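Poly-beta-1,6-N-acetyl-D-glucosamine N-deacetylase (Aggregatibacter actinomycetemcomitans, PDB 4U10) probably removes acetyl groups from poly-beta-1,6-N-acetyl-D-glucosamine as a metal-dependent hydrolase of carbon-nitrogen bonds, this chain covering its polysaccharide deacetylase domain. Local coordinates at residues Phe97-Ser101 with Ser102-Thr106; Ile117-Arg121 with Asn122-Thr126; Asn82-Tyr85 with Pro86-Ala90; Gln160-Ala163 with Val164-Pro167; Ala17-Glu21 with Lys22-Pro26. One frame throughout, in Å; residues are numbered along the deposited sequence.

Contact 1: residues Phe97-Ser101 with Ser102-Thr106; sequences FAPVS and SWLDT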
loop_
_atom_site.group_PDB
_atom_site.type_symbol
_atom_site.label_atom_id
_atom_site.label_comp_id
_atom_site.label_asym_id
_atom_site.label_seq_id
_atom_site.Cartn_x
_atom_site.Cartn_y
_atom_site.Cartn_z
ATOM N N PHE A 97 -5.120 3.669 0.795
ATOM C CA PHE A 97 -3.945 4.055 1.587
ATOM C C PHE A 97 -3.619 2.840 2.486
ATOM O O PHE A 97 -4.523 2.308 3.155
ATOM C CB PHE A 97 -4.320 5.251 2.444
ATOM C CG PHE A 97 -3.240 5.755 3.381
ATOM C CD1 PHE A 97 -1.945 5.951 2.955
ATOM C CD2 PHE A 97 -3.564 6.137 4.697
ATOM C CE1 PHE A 97 -0.997 6.470 3.840
ATOM C CE2 PHE A 97 -2.607 6.717 5.552
ATOM C CZ PHE A 97 -1.333 6.827 5.122
ATOM N N ALA A 98 -2.345 2.427 2.513
ATOM C CA ALA A 98 -1.902 1.287 3.274
ATOM C C ALA A 98 -0.776 1.607 4.280
ATOM O O ALA A 98 0.441 1.385 4.048
ATOM C CB ALA A 98 -1.520 0.168 2.339
ATOM N N PRO A 99 -1.201 2.143 5.439
ATOM C CA PRO A 99 -0.204 2.414 6.460
ATOM C C PRO A 99 0.246 1.160 7.241
ATOM O O PRO A 99 -0.542 0.271 7.537
ATOM C CB PRO A 99 -0.946 3.423 7.355
ATOM C CG PRO A 99 -2.378 2.838 7.356
ATOM C CD PRO A 99 -2.564 2.446 5.894
ATOM N N VAL A 100 1.534 1.077 7.587
ATOM C CA VAL A 100 1.960 0.061 8.468
ATOM C C VAL A 100 1.388 0.337 9.856
ATOM O O VAL A 100 1.702 1.345 10.458
ATOM C CB VAL A 100 3.475 0.005 8.525
ATOM C CG1 VAL A 100 3.901 -1.093 9.504
ATOM C CG2 VAL A 100 4.073 -0.253 7.124
ATOM N N SER A 101 0.508 -0.515 10.371
ATOM C CA SER A 101 -0.194 -0.196 11.626
ATOM C C SER A 101 0.630 -0.095 12.911
ATOM O O SER A 101 0.283 0.697 13.793
ATOM C CB SER A 101 -1.426 -1.068 11.768
ATOM O OG SER A 101 -1.180 -2.454 11.563
ATOM N N SER A 102 1.727 -0.869 13.077
ATOM C CA SER A 102 2.561 -0.680 14.308
ATOM C C SER A 102 3.309 0.695 14.295
ATOM O O SER A 102 3.706 1.243 15.348
ATOM C CB SER A 102 3.554 -1.826 14.483
ATOM O OG SER A 102 4.633 -1.750 13.612
ATOM N N TRP A 103 3.574 1.231 13.103
ATOM C CA TRP A 103 4.179 2.555 12.983
ATOM C C TRP A 103 3.166 3.590 13.515
ATOM O O TRP A 103 3.474 4.379 14.412
ATOM C CB TRP A 103 4.639 2.847 11.534
ATOM C CG TRP A 103 5.700 1.984 11.076
ATOM C CD1 TRP A 103 6.440 1.076 11.860
ATOM C CD2 TRP A 103 6.230 1.893 9.753
ATOM N NE1 TRP A 103 7.362 0.451 11.067
ATOM C CE2 TRP A 103 7.250 0.927 9.777
ATOM C CE3 TRP A 103 5.911 2.518 8.526
ATOM C CZ2 TRP A 103 7.977 0.597 8.650
ATOM C CZ3 TRP A 103 6.631 2.176 7.397
ATOM C CH2 TRP A 103 7.656 1.254 7.466
ATOM N N LEU A 104 1.934 3.522 13.045
ATOM C CA LEU A 104 0.896 4.417 13.529
ATOM C C LEU A 104 0.617 4.244 15.026
ATOM O O LEU A 104 0.287 5.194 15.719
ATOM C CB LEU A 104 -0.378 4.250 12.742
ATOM C CG LEU A 104 -0.346 5.024 11.391
ATOM C CD1 LEU A 104 0.922 4.830 10.571
ATOM C CD2 LEU A 104 -1.552 4.658 10.581
ATOM N N ASP A 105 0.713 3.005 15.504
ATOM C CA ASP A 105 0.467 2.684 16.915
ATOM C C ASP A 105 1.604 3.066 17.877
ATOM O O ASP A 105 1.463 2.929 19.082
ATOM C CB ASP A 105 0.195 1.184 17.071
ATOM C CG ASP A 105 -1.226 0.791 16.764
ATOM O OD1 ASP A 105 -2.095 1.642 16.625
ATOM O OD2 ASP A 105 -1.475 -0.431 16.630
ATOM N N THR A 106 2.740 3.485 17.343
ATOM C CA THR A 106 3.842 3.965 18.132
ATOM C C THR A 106 3.409 5.279 18.823
ATOM O O THR A 106 2.916 6.186 18.191
ATOM C CB THR A 106 5.113 4.141 17.239
ATOM O OG1 THR A 106 5.425 2.895 16.587
ATOM C CG2 THR A 106 6.318 4.583 18.051
#
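Strand 95-99 passes almost directly into the short helix 101-104, with Val100 as the N-cap residue whose carbonyl serves the first turn. Leu104 N lies 3.4 Å from Val100 O in a straight but weak bond. Trp103 N approaches the same Val100 O at 3.2 Å, again weakly, because its N-H is bent well away from the oxygen. The next bond is sounder, Asp105 N donating to Ser101 O at 2.9 Å.

Among the side chains, Val100 lies over one face of the Trp103 indole. Its CG1 is anti to the backbone N (chi1 179°), which spreads the two methyls across the ring system: Val100 CG2 sits 3.7 Å from the centroid of the six-membered ring in a CH-pi contact, while Val100 CG1 lies over the five-membered ring, 3.8 Å from Trp103 CD2. Leu104 reaches back to the strand, its CD2 3.5 Å from CB of Pro99. The polar ends turn elsewhere: Ser101 OG bonds to the Asp146 carboxylate and Ser102 OG to the backbone O of Asp146, and the Asp105 carboxylate is shared between Ser194 and Trp127.

Val100 also borders the metal site, its side chain about 4 Å from those of His144 and His149. With Asp75 they hold a zinc ion, so this is the strand-to-helix junction beside the Asp-His-His metal triad characteristic of NodB-type polysaccharide deacetylases.

Contact 2: residues Ile117-Arg121 with Asn122-Thr126; sequences IKLPR and NVFVT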
loop_
_atom_site.group_PDB
_atom_site.type_symbol
_atom_site.label_atom_id
_atom_site.label_comp_id
_atom_site.label_asym_id
_atom_site.label_seq_id
_atom_site.Cartn_x
_atom_site.Cartn_y
_atom_site.Cartn_z
ATOM N N ILE A 117 18.298 2.184 11.814
ATOM C CA ILE A 117 18.052 3.495 12.368
ATOM C C ILE A 117 16.698 3.574 13.097
ATOM O O ILE A 117 15.935 2.615 13.131
ATOM C CB ILE A 117 18.128 4.592 11.285
ATOM C CG1 ILE A 117 16.931 4.519 10.316
ATOM C CG2 ILE A 117 19.485 4.548 10.593
ATOM C CD1 ILE A 117 16.768 5.715 9.383
ATOM N N LYS A 118 16.447 4.715 13.735
ATOM C CA LYS A 118 15.205 4.978 14.422
ATOM C C LYS A 118 14.616 6.268 13.837
ATOM O O LYS A 118 15.304 7.281 13.728
ATOM C CB LYS A 118 15.508 5.077 15.923
ATOM C CG LYS A 118 16.099 3.766 16.467
ATOM C CD LYS A 118 16.186 3.793 17.986
ATOM C CE LYS A 118 17.144 2.713 18.515
ATOM N NZ LYS A 118 17.759 3.117 19.823
ATOM N N LEU A 119 13.343 6.229 13.446
ATOM C CA LEU A 119 12.715 7.337 12.759
ATOM C C LEU A 119 11.784 8.170 13.690
ATOM O O LEU A 119 11.012 7.572 14.474
ATOM C CB LEU A 119 11.844 6.781 11.627
ATOM C CG LEU A 119 12.518 6.210 10.404
ATOM C CD1 LEU A 119 11.445 5.510 9.549
ATOM C CD2 LEU A 119 13.191 7.327 9.638
ATOM N N PRO A 120 11.800 9.513 13.555
ATOM C CA PRO A 120 10.847 10.351 14.251
ATOM C C PRO A 120 9.451 9.824 13.990
ATOM O O PRO A 120 9.192 9.280 12.909
ATOM C CB PRO A 120 11.070 11.734 13.620
ATOM C CG PRO A 120 12.476 11.725 13.119
ATOM C CD PRO A 120 12.704 10.312 12.685
ATOM N N ARG A 121 8.593 9.868 15.000
ATOM C CA ARG A 121 7.225 9.395 14.836
ATOM C C ARG A 121 6.475 10.181 13.697
ATOM O O ARG A 121 5.601 9.616 13.042
ATOM C CB ARG A 121 6.486 9.395 16.177
ATOM C CG ARG A 121 4.953 9.217 16.126
ATOM C CD ARG A 121 4.558 7.787 15.772
ATOM N NE ARG A 121 3.107 7.606 15.634
ATOM C CZ ARG A 121 2.384 8.041 14.607
ATOM N NH1 ARG A 121 2.974 8.654 13.591
ATOM N NH2 ARG A 121 1.084 7.802 14.562
ATOM N N ASN A 122 6.831 11.442 13.435
ATOM C CA ASN A 122 6.082 12.231 12.418
ATOM C C ASN A 122 6.554 12.139 11.049
ATOM O O ASN A 122 6.065 12.827 10.166
ATOM C CB ASN A 122 6.036 13.651 12.752
ATOM C CG ASN A 122 5.420 13.863 14.073
ATOM O OD1 ASN A 122 4.222 13.574 14.262
ATOM N ND2 ASN A 122 6.208 14.360 15.000
ATOM N N VAL A 123 7.422 11.190 10.808
ATOM C CA VAL A 123 7.500 10.701 9.476
ATOM C C VAL A 123 6.131 10.133 9.047
ATOM O O VAL A 123 5.825 10.186 7.841
ATOM C CB VAL A 123 8.620 9.677 9.336
ATOM C CG1 VAL A 123 8.634 9.116 7.910
ATOM C CG2 VAL A 123 9.947 10.363 9.658
ATOM N N PHE A 124 5.322 9.656 10.003
ATOM C CA PHE A 124 4.061 8.983 9.682
ATOM C C PHE A 124 2.831 9.671 10.169
ATOM O O PHE A 124 2.869 10.430 11.148
ATOM C CB PHE A 124 4.101 7.535 10.185
ATOM C CG PHE A 124 5.290 6.781 9.675
ATOM C CD1 PHE A 124 5.336 6.350 8.390
ATOM C CD2 PHE A 124 6.437 6.617 10.461
ATOM C CE1 PHE A 124 6.472 5.714 7.888
ATOM C CE2 PHE A 124 7.570 5.976 9.970
ATOM C CZ PHE A 124 7.591 5.526 8.692
ATOM N N VAL A 125 1.719 9.371 9.528
ATOM C CA VAL A 125 0.417 9.904 9.940
ATOM C C VAL A 125 0.038 9.526 11.393
ATOM O O VAL A 125 0.565 8.580 11.931
ATOM C CB VAL A 125 -0.756 9.496 8.995
ATOM C CG1 VAL A 125 -0.630 10.115 7.598
ATOM C CG2 VAL A 125 -0.935 7.996 8.911
ATOM N N THR A 126 -0.886 10.275 11.971
ATOM C CA THR A 126 -1.595 9.902 13.210
ATOM C C THR A 126 -2.943 9.276 12.819
ATOM O O THR A 126 -3.444 9.502 11.743
ATOM C CB THR A 126 -1.830 11.144 14.106
ATOM O OG1 THR A 126 -2.751 12.054 13.497
ATOM C CG2 THR A 126 -0.559 11.916 14.383
#
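Val125 O is gripped by both terminal nitrogens of Arg121, with NH2 at 2.8 Å and NH1 at 2.9 Å. This is an end-on grip on a single oxygen, and that oxygen lies near the plane of the guanidinium. Seen from the carbonyl, the two donors differ: Arg121 NH2 is tilted 17° from the carbonyl plane of Val125, whereas NH1 stands well above it. A weaker bond from Arg121 NH1 to Phe124 O, 3.0 Å long, adds a second carbonyl at the same edge. The bend at chi2 (73°) turns the Arg121 chain to run alongside the following residues and reach these oxygens.

The backbone beneath is a 3-10-like turn, in which Phe124 N donates to Arg121 O at 3.1 Å and Val123 N more weakly to Pro120 O. It connects strand 117-119 of a small hairpin to helix 127-135 of the deacetylase domain. Thr126 is the N-cap of that helix; its side chain caps a backbone N in the first turn, and its own N bonds to Gln129 OE1.

Apolar groups meet on the hairpin side. Leu119 CD1 touches the edge of the Phe124 ring, 3.9 Å from CE2, the two side chains crossing at about a right angle. Pro120 CD lies 4.1 Å from Val123 CG2. Arg121 also bonds to the end of the earlier segment 102-106, through NE to Thr106 O and through NH2 to Leu104 O.

Contact 3: residues Asn82-Tyr85 with Pro86-Ala90; sequences NVIY and PILKA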
loop_
_atom_site.group_PDB
_atom_site.type_symbol
_atom_site.label_atom_id
_atom_site.label_comp_id
_atom_site.label_asym_id
_atom_site.label_seq_id
_atom_site.Cartn_x
_atom_site.Cartn_y
_atom_site.Cartn_z
ATOM N N ASN A 82 -0.537 15.445 4.322
ATOM C CA ASN A 82 -0.044 16.809 4.107
ATOM C C ASN A 82 0.097 17.273 2.653
ATOM O O ASN A 82 0.100 18.474 2.402
ATOM C CB ASN A 82 1.347 17.023 4.736
ATOM C CG ASN A 82 1.325 16.897 6.229
ATOM O OD1 ASN A 82 0.312 17.190 6.870
ATOM N ND2 ASN A 82 2.419 16.378 6.808
ATOM N N VAL A 83 0.291 16.344 1.728
ATOM C CA VAL A 83 0.612 16.674 0.374
ATOM C C VAL A 83 -0.413 16.004 -0.516
ATOM O O VAL A 83 -1.082 16.679 -1.271
ATOM C CB VAL A 83 2.028 16.213 -0.004
ATOM C CG1 VAL A 83 2.299 16.418 -1.504
ATOM C CG2 VAL A 83 3.078 16.923 0.853
ATOM N N ILE A 84 -0.628 14.710 -0.349
ATOM C CA ILE A 84 -1.453 13.967 -1.289
ATOM C C ILE A 84 -2.941 14.281 -1.137
ATOM O O ILE A 84 -3.639 14.530 -2.114
ATOM C CB ILE A 84 -1.177 12.468 -1.141
ATOM C CG1 ILE A 84 0.254 12.178 -1.589
ATOM C CG2 ILE A 84 -2.134 11.657 -1.999
ATOM C CD1 ILE A 84 0.868 10.994 -0.909
ATOM N N TYR A 85 -3.432 14.241 0.084
ATOM C CA TYR A 85 -4.848 14.264 0.350
ATOM C C TYR A 85 -5.509 15.533 -0.178
ATOM O O TYR A 85 -6.490 15.441 -0.891
ATOM C CB TYR A 85 -5.063 13.978 1.860
ATOM C CG TYR A 85 -6.466 14.095 2.365
ATOM C CD1 TYR A 85 -7.473 13.357 1.810
ATOM C CD2 TYR A 85 -6.779 14.944 3.457
ATOM C CE1 TYR A 85 -8.786 13.476 2.286
ATOM C CE2 TYR A 85 -8.072 15.058 3.941
ATOM C CZ TYR A 85 -9.057 14.325 3.363
ATOM O OH TYR A 85 -10.322 14.435 3.822
ATOM N N PRO A 86 -4.919 16.717 0.065
ATOM C CA PRO A 86 -5.499 17.932 -0.512
ATOM C C PRO A 86 -5.678 17.845 -2.063
ATOM O O PRO A 86 -6.692 18.307 -2.587
ATOM C CB PRO A 86 -4.508 19.035 -0.134
ATOM C CG PRO A 86 -3.643 18.478 0.953
ATOM C CD PRO A 86 -3.711 16.973 0.852
ATOM N N ILE A 87 -4.717 17.214 -2.734
ATOM C CA ILE A 87 -4.742 17.000 -4.159
ATOM C C ILE A 87 -5.844 16.032 -4.523
ATOM O O ILE A 87 -6.592 16.291 -5.454
ATOM C CB ILE A 87 -3.382 16.518 -4.688
ATOM C CG1 ILE A 87 -2.326 17.625 -4.516
ATOM C CG2 ILE A 87 -3.462 16.180 -6.195
ATOM C CD1 ILE A 87 -0.891 17.137 -4.695
ATOM N N LEU A 88 -6.011 14.955 -3.750
ATOM C CA LEU A 88 -7.112 14.001 -4.061
ATOM C C LEU A 88 -8.451 14.702 -3.988
ATOM O O LEU A 88 -9.319 14.478 -4.860
ATOM C CB LEU A 88 -7.108 12.797 -3.131
ATOM C CG LEU A 88 -5.910 11.845 -3.127
ATOM C CD1 LEU A 88 -5.967 10.844 -1.981
ATOM C CD2 LEU A 88 -5.823 11.194 -4.502
ATOM N N LYS A 89 -8.622 15.526 -2.956
ATOM C CA LYS A 89 -9.822 16.302 -2.751
ATOM C C LYS A 89 -10.082 17.290 -3.908
ATOM O O LYS A 89 -11.185 17.361 -4.374
ATOM C CB LYS A 89 -9.793 17.072 -1.439
ATOM C CG LYS A 89 -9.874 16.184 -0.237
ATOM C CD LYS A 89 -10.195 16.959 1.013
ATOM C CE LYS A 89 -9.048 17.878 1.386
ATOM N NZ LYS A 89 -9.131 18.338 2.814
ATOM N N ALA A 90 -9.069 18.036 -4.326
ATOM C CA ALA A 90 -9.135 18.924 -5.501
ATOM C C ALA A 90 -9.541 18.221 -6.812
ATOM O O ALA A 90 -10.319 18.749 -7.596
ATOM C CB ALA A 90 -7.763 19.557 -5.723
HETATM O O HOH W 1 -10.574 16.598 5.113
#
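With CG anti to the backbone N (chi1 174°), Tyr85 swings its ring along the helix toward Lys89, and a bend at chi3 of Lys89 (-67°) curls the end of the lysine over that ring. The aliphatic part of the lysine does the covering: Lys89 CD sits above one face, 4.1 Å from the centroid of the Tyr85 ring, in a CH-pi contact. The amino group continues past the rim, with Lys89 NZ 3.6 Å from Tyr85 CE2. One water closes the pair, accepting from Lys89 NZ at 3.2 Å and lying 2.5 Å from Tyr85 OH.

On the buried flank Ile84 and Leu88 run side by side in the same direction, Ile84 CG2 meeting Leu88 CD1 at 3.9 Å. Their backbones are joined by Leu88 N to Ile84 O at 2.9 Å, and Lys89 N bonds to Tyr85 O at 3.0 Å. Pro86 has no N-H to give the turn before it, and the helix is kinked there, just after a wider pi-type turn.

Helix 79-91 is the crossover of the beta-alpha-beta unit between parallel strands 68-75 and 95-99. Here Ile87 and Leu88 pack on Phe38 of helix 31-42, Ile84 on Val12 of strand 3-13, and Tyr85 on Met133 of helix 127-135.

Contact 4: residues Gln160-Ala163 with Val164-Pro167; sequences QLPA and VVAP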
loop_
_atom_site.group_PDB
_atom_site.type_symbol
_atom_site.label_atom_id
_atom_site.label_comp_id
_atom_site.label_asym_id
_atom_site.label_seq_id
_atom_site.Cartn_x
_atom_site.Cartn_y
_atom_site.Cartn_z
ATOM N N GLN A 160 19.429 -11.181 4.281
ATOM C CA GLN A 160 18.174 -10.643 4.815
ATOM C C GLN A 160 17.101 -10.550 3.738
ATOM O O GLN A 160 17.387 -10.038 2.671
ATOM C CB GLN A 160 18.396 -9.301 5.459
ATOM C CG GLN A 160 18.341 -9.363 6.955
ATOM C CD GLN A 160 18.247 -8.011 7.554
ATOM O OE1 GLN A 160 17.196 -7.592 8.073
ATOM N NE2 GLN A 160 19.350 -7.282 7.467
ATOM N N LEU A 161 15.904 -11.084 4.021
ATOM C CA LEU A 161 14.758 -11.112 3.067
ATOM C C LEU A 161 13.524 -10.488 3.751
ATOM O O LEU A 161 13.448 -10.496 4.960
ATOM C CB LEU A 161 14.424 -12.548 2.670
ATOM C CG LEU A 161 15.513 -13.327 1.951
ATOM C CD1 LEU A 161 15.035 -14.738 1.636
ATOM C CD2 LEU A 161 15.876 -12.518 0.707
ATOM N N PRO A 162 12.543 -9.939 2.972
ATOM C CA PRO A 162 11.336 -9.371 3.574
ATOM C C PRO A 162 10.697 -10.374 4.462
ATOM O O PRO A 162 10.473 -11.485 4.048
ATOM C CB PRO A 162 10.427 -9.068 2.345
ATOM C CG PRO A 162 11.341 -8.839 1.228
ATOM C CD PRO A 162 12.619 -9.626 1.532
ATOM N N ALA A 163 10.384 -9.972 5.681
ATOM C CA ALA A 163 9.829 -10.823 6.688
ATOM C C ALA A 163 8.589 -11.617 6.283
ATOM O O ALA A 163 8.358 -12.695 6.801
ATOM C CB ALA A 163 9.526 -9.990 7.971
ATOM N N VAL A 164 7.763 -11.073 5.403
ATOM C CA VAL A 164 6.570 -11.746 4.971
ATOM C C VAL A 164 6.906 -13.053 4.235
ATOM O O VAL A 164 6.167 -14.015 4.372
ATOM C CB VAL A 164 5.711 -10.819 4.067
ATOM C CG1 VAL A 164 4.608 -11.587 3.342
ATOM C CG2 VAL A 164 5.049 -9.758 4.894
ATOM N N VAL A 165 8.023 -13.096 3.508
ATOM C CA VAL A 165 8.203 -14.150 2.501
ATOM C C VAL A 165 9.303 -15.152 2.802
ATOM O O VAL A 165 9.594 -15.983 1.925
ATOM C CB VAL A 165 8.412 -13.608 1.066
ATOM C CG1 VAL A 165 7.174 -12.860 0.600
ATOM C CG2 VAL A 165 9.660 -12.741 0.930
ATOM N N ALA A 166 9.869 -15.114 4.018
ATOM C CA ALA A 166 11.021 -15.960 4.382
ATOM C C ALA A 166 10.920 -16.424 5.824
ATOM O O ALA A 166 10.779 -15.572 6.684
ATOM C CB ALA A 166 12.300 -15.136 4.222
ATOM N N PRO A 167 10.958 -17.768 6.092
ATOM C CA PRO A 167 11.198 -18.171 7.446
ATOM C C PRO A 167 12.503 -17.543 7.955
ATOM O O PRO A 167 13.493 -17.480 7.242
ATOM C CB PRO A 167 11.319 -19.694 7.358
ATOM C CG PRO A 167 10.700 -20.086 6.040
ATOM C CD PRO A 167 11.117 -18.920 5.170
#
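Pro162 and Val165 are the two ends of a type I beta turn, with Ala163 and Val164 at its corners, closed by Val165 N donating to Pro162 O at 3.0 Å. The turn follows strand 160-162, which pairs with strand 151-153 in a two-stranded antiparallel hairpin of the deacetylase domain.

Its tight side holds the buried residues Ala163, Val164 and Ala166. The small CB of Ala163 fits against Leu148 and His150, the neighbours in sequence of the zinc ligand His149. The turn thus packs against the loop that carries this ligand, the Val164 side chain being about 7 Å from that of His149. Close packing continues where the base of Leu161 meets the chain leaving the turn: Leu161 CB is 3.7 Å from Ala166 CB, and Leu161 CD1 rests on the same methyl at 3.8 Å. Tyr180 OH of helix 177-199 bonds to Val164 O.

The rest of Leu161 lies toward solvent, and the looser part of the contact is the touch between partly exposed Pro162 and Val165, Pro162 CB being 4.0 Å from Val165 CG2. With CG1 of Val165 beside its backbone N (chi1 -64°), CG2 is the branch turned back to the proline, and it also lies 3.5 Å from Pro162 O.

Ala163 O, in the turn, and Ala166 O, just past it, come within 3.8 Å of each other, and one guanidinium serves both: Arg183 NH1 bonds to Ala163 O and Arg183 NH2 to Ala166 O.

Contact 5: residues Ala17-Glu21 with Lys22-Pro26; sequences AAKEE and KQYFP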
loop_
_atom_site.group_PDB
_atom_site.type_symbol
_atom_site.label_atom_id
_atom_site.label_comp_id
_atom_site.label_asym_id
_atom_site.label_seq_id
_atom_site.Cartn_x
_atom_site.Cartn_y
_atom_site.Cartn_z
ATOM N N ALA A 17 13.313 19.032 -6.387
ATOM C CA ALA A 17 14.738 18.600 -6.491
ATOM C C ALA A 17 14.879 17.190 -7.067
ATOM O O ALA A 17 14.048 16.292 -6.762
ATOM C CB ALA A 17 15.374 18.595 -5.103
ATOM N N ALA A 18 15.980 16.957 -7.793
ATOM C CA ALA A 18 16.325 15.620 -8.272
ATOM C C ALA A 18 16.517 14.787 -7.011
ATOM O O ALA A 18 17.094 15.274 -6.074
ATOM C CB ALA A 18 17.607 15.645 -9.076
ATOM N N LYS A 19 15.996 13.567 -6.947
ATOM C CA LYS A 19 15.903 12.870 -5.600
ATOM C C LYS A 19 16.999 11.845 -5.245
ATOM O O LYS A 19 17.164 11.469 -4.056
ATOM C CB LYS A 19 14.545 12.190 -5.429
ATOM C CG LYS A 19 13.512 13.038 -4.707
ATOM C CD LYS A 19 12.567 13.667 -5.681
ATOM C CE LYS A 19 11.712 14.722 -4.999
ATOM N NZ LYS A 19 11.527 15.893 -5.896
ATOM N N GLU A 20 17.729 11.404 -6.257
ATOM C CA GLU A 20 18.702 10.290 -6.120
ATOM C C GLU A 20 19.634 10.416 -4.912
ATOM O O GLU A 20 19.989 9.383 -4.293
ATOM C CB GLU A 20 19.539 10.116 -7.389
ATOM C CG GLU A 20 18.737 10.024 -8.688
ATOM C CD GLU A 20 18.331 11.408 -9.238
ATOM O OE1 GLU A 20 19.145 12.358 -9.136
ATOM O OE2 GLU A 20 17.189 11.541 -9.747
ATOM N N GLU A 21 20.012 11.661 -4.560
ATOM C CA GLU A 21 20.916 11.925 -3.411
ATOM C C GLU A 21 20.293 12.530 -2.147
ATOM O O GLU A 21 21.003 12.802 -1.176
ATOM C CB GLU A 21 22.091 12.798 -3.867
ATOM C CG GLU A 21 23.416 12.050 -3.928
ATOM C CD GLU A 21 24.415 12.673 -4.885
ATOM O OE1 GLU A 21 23.979 13.333 -5.881
ATOM O OE2 GLU A 21 25.641 12.486 -4.617
ATOM N N LYS A 22 18.974 12.694 -2.131
ATOM C CA LYS A 22 18.300 13.461 -1.059
ATOM C C LYS A 22 17.871 12.694 0.197
ATOM O O LYS A 22 17.292 13.283 1.113
ATOM C CB LYS A 22 17.072 14.145 -1.618
ATOM C CG LYS A 22 17.371 15.121 -2.745
ATOM C CD LYS A 22 17.325 16.598 -2.386
ATOM C CE LYS A 22 16.334 17.046 -1.325
ATOM N NZ LYS A 22 15.640 18.339 -1.598
ATOM N N GLN A 23 18.175 11.408 0.233
ATOM C CA GLN A 23 17.850 10.493 1.336
ATOM C C GLN A 23 16.360 10.315 1.618
ATOM O O GLN A 23 15.990 9.912 2.695
ATOM C CB GLN A 23 18.653 10.819 2.615
ATOM C CG GLN A 23 20.155 10.568 2.429
ATOM C CD GLN A 23 21.002 10.980 3.644
ATOM O OE1 GLN A 23 21.200 12.166 3.903
ATOM N NE2 GLN A 23 21.519 9.996 4.376
ATOM N N TYR A 24 15.493 10.583 0.658
ATOM C CA TYR A 24 14.122 10.174 0.899
ATOM C C TYR A 24 14.081 8.618 0.870
ATOM O O TYR A 24 14.995 7.961 0.422
ATOM C CB TYR A 24 13.165 10.736 -0.168
ATOM C CG TYR A 24 13.026 12.228 -0.133
ATOM C CD1 TYR A 24 12.305 12.852 0.913
ATOM C CD2 TYR A 24 13.588 13.033 -1.134
ATOM C CE1 TYR A 24 12.155 14.224 0.959
ATOM C CE2 TYR A 24 13.417 14.421 -1.111
ATOM C CZ TYR A 24 12.697 15.003 -0.050
ATOM O OH TYR A 24 12.503 16.351 0.003
ATOM N N PHE A 25 12.955 8.080 1.269
ATOM C CA PHE A 25 12.663 6.695 1.080
ATOM C C PHE A 25 12.466 6.370 -0.388
ATOM O O PHE A 25 12.235 7.261 -1.196
ATOM C CB PHE A 25 11.428 6.354 1.903
ATOM C CG PHE A 25 11.676 6.378 3.392
ATOM C CD1 PHE A 25 12.139 5.247 4.053
ATOM C CD2 PHE A 25 11.406 7.540 4.131
ATOM C CE1 PHE A 25 12.372 5.279 5.427
ATOM C CE2 PHE A 25 11.608 7.581 5.512
ATOM C CZ PHE A 25 12.106 6.446 6.148
ATOM N N PRO A 26 12.541 5.076 -0.749
ATOM C CA PRO A 26 12.413 4.717 -2.130
ATOM C C PRO A 26 11.090 5.175 -2.813
ATOM O O PRO A 26 10.054 5.254 -2.170
ATOM C CB PRO A 26 12.551 3.186 -2.120
ATOM C CG PRO A 26 13.303 2.892 -0.840
ATOM C CD PRO A 26 12.811 3.913 0.118
HETATM O O HOH W 2 15.832 10.231 -2.060
HETATM O O HOH W 3 19.865 9.460 -1.416
#
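A surface turn in the loop between strands 3-13 and 29-30 brings Ala17-Glu21 against Lys22-Pro26, held by one direct backbone bond, two waters and the stems of lysines. The direct bond is Lys22 N to Lys19 O, 2.9 Å long and nearly straight at 171°, although the N-H comes from above the carbonyl plane of Lys19.

This bond closes a type I beta turn from Lys19 to Lys22. Gln23 next takes up a left-handed backbone conformation, which redirects the chain; two waters bridge the backbones. One water donates to Lys19 O at 2.7 Å and accepts weakly from Tyr24 N at 2.8 Å. A second donates to Glu20 O at 2.9 Å and accepts from Gln23 N at 3.1 Å.

Side chains meet on the face toward strand 3-13, where both Lys19 and Tyr24 touch Val13. Lys19 CG lies 3.6 Å from Tyr24 CD2, at an oblique approach to the ring. The bend at chi2 (101°), with another at chi4, then carries the amino group back toward Ala17, Lys19 NZ donating to Ala17 O at 2.7 Å on a lone pair in the carbonyl plane. Lys22 is bent at three successive torsions, which brings its NZ 3.5 Å from Ala17 CB. Asp15 collects the polar ends: its OD2 forms a salt bridge with Lys22 NZ and a hydrogen bond with Tyr24 OH, while its backbone O takes a further bond from Lys19 NZ.

In the fold
All five contacts are local, but their chemistry varies with depth. Contact 1 is the buried one, beside the zinc site, and relies on an indole face and the first backbone bonds of a helix. Contacts 2, 3 and 4 are partly buried. Contact 2 touches contact 1 directly: Arg121 bonds to its carbonyls, and Phe124 packs on Trp103. Contact 5 lies at the surface and depends on waters and lysines, yet Phe25 at its end reaches Leu119 and Val123 of contact 2. Contact 3, on helix 79-91 before the strand of contact 1, lays a lysine over a tyrosine face. Contact 4, about 34 Å from contact 3 between centres, occupies the opposite side of the chain's centre and joins hairpin to helix through carbonyls.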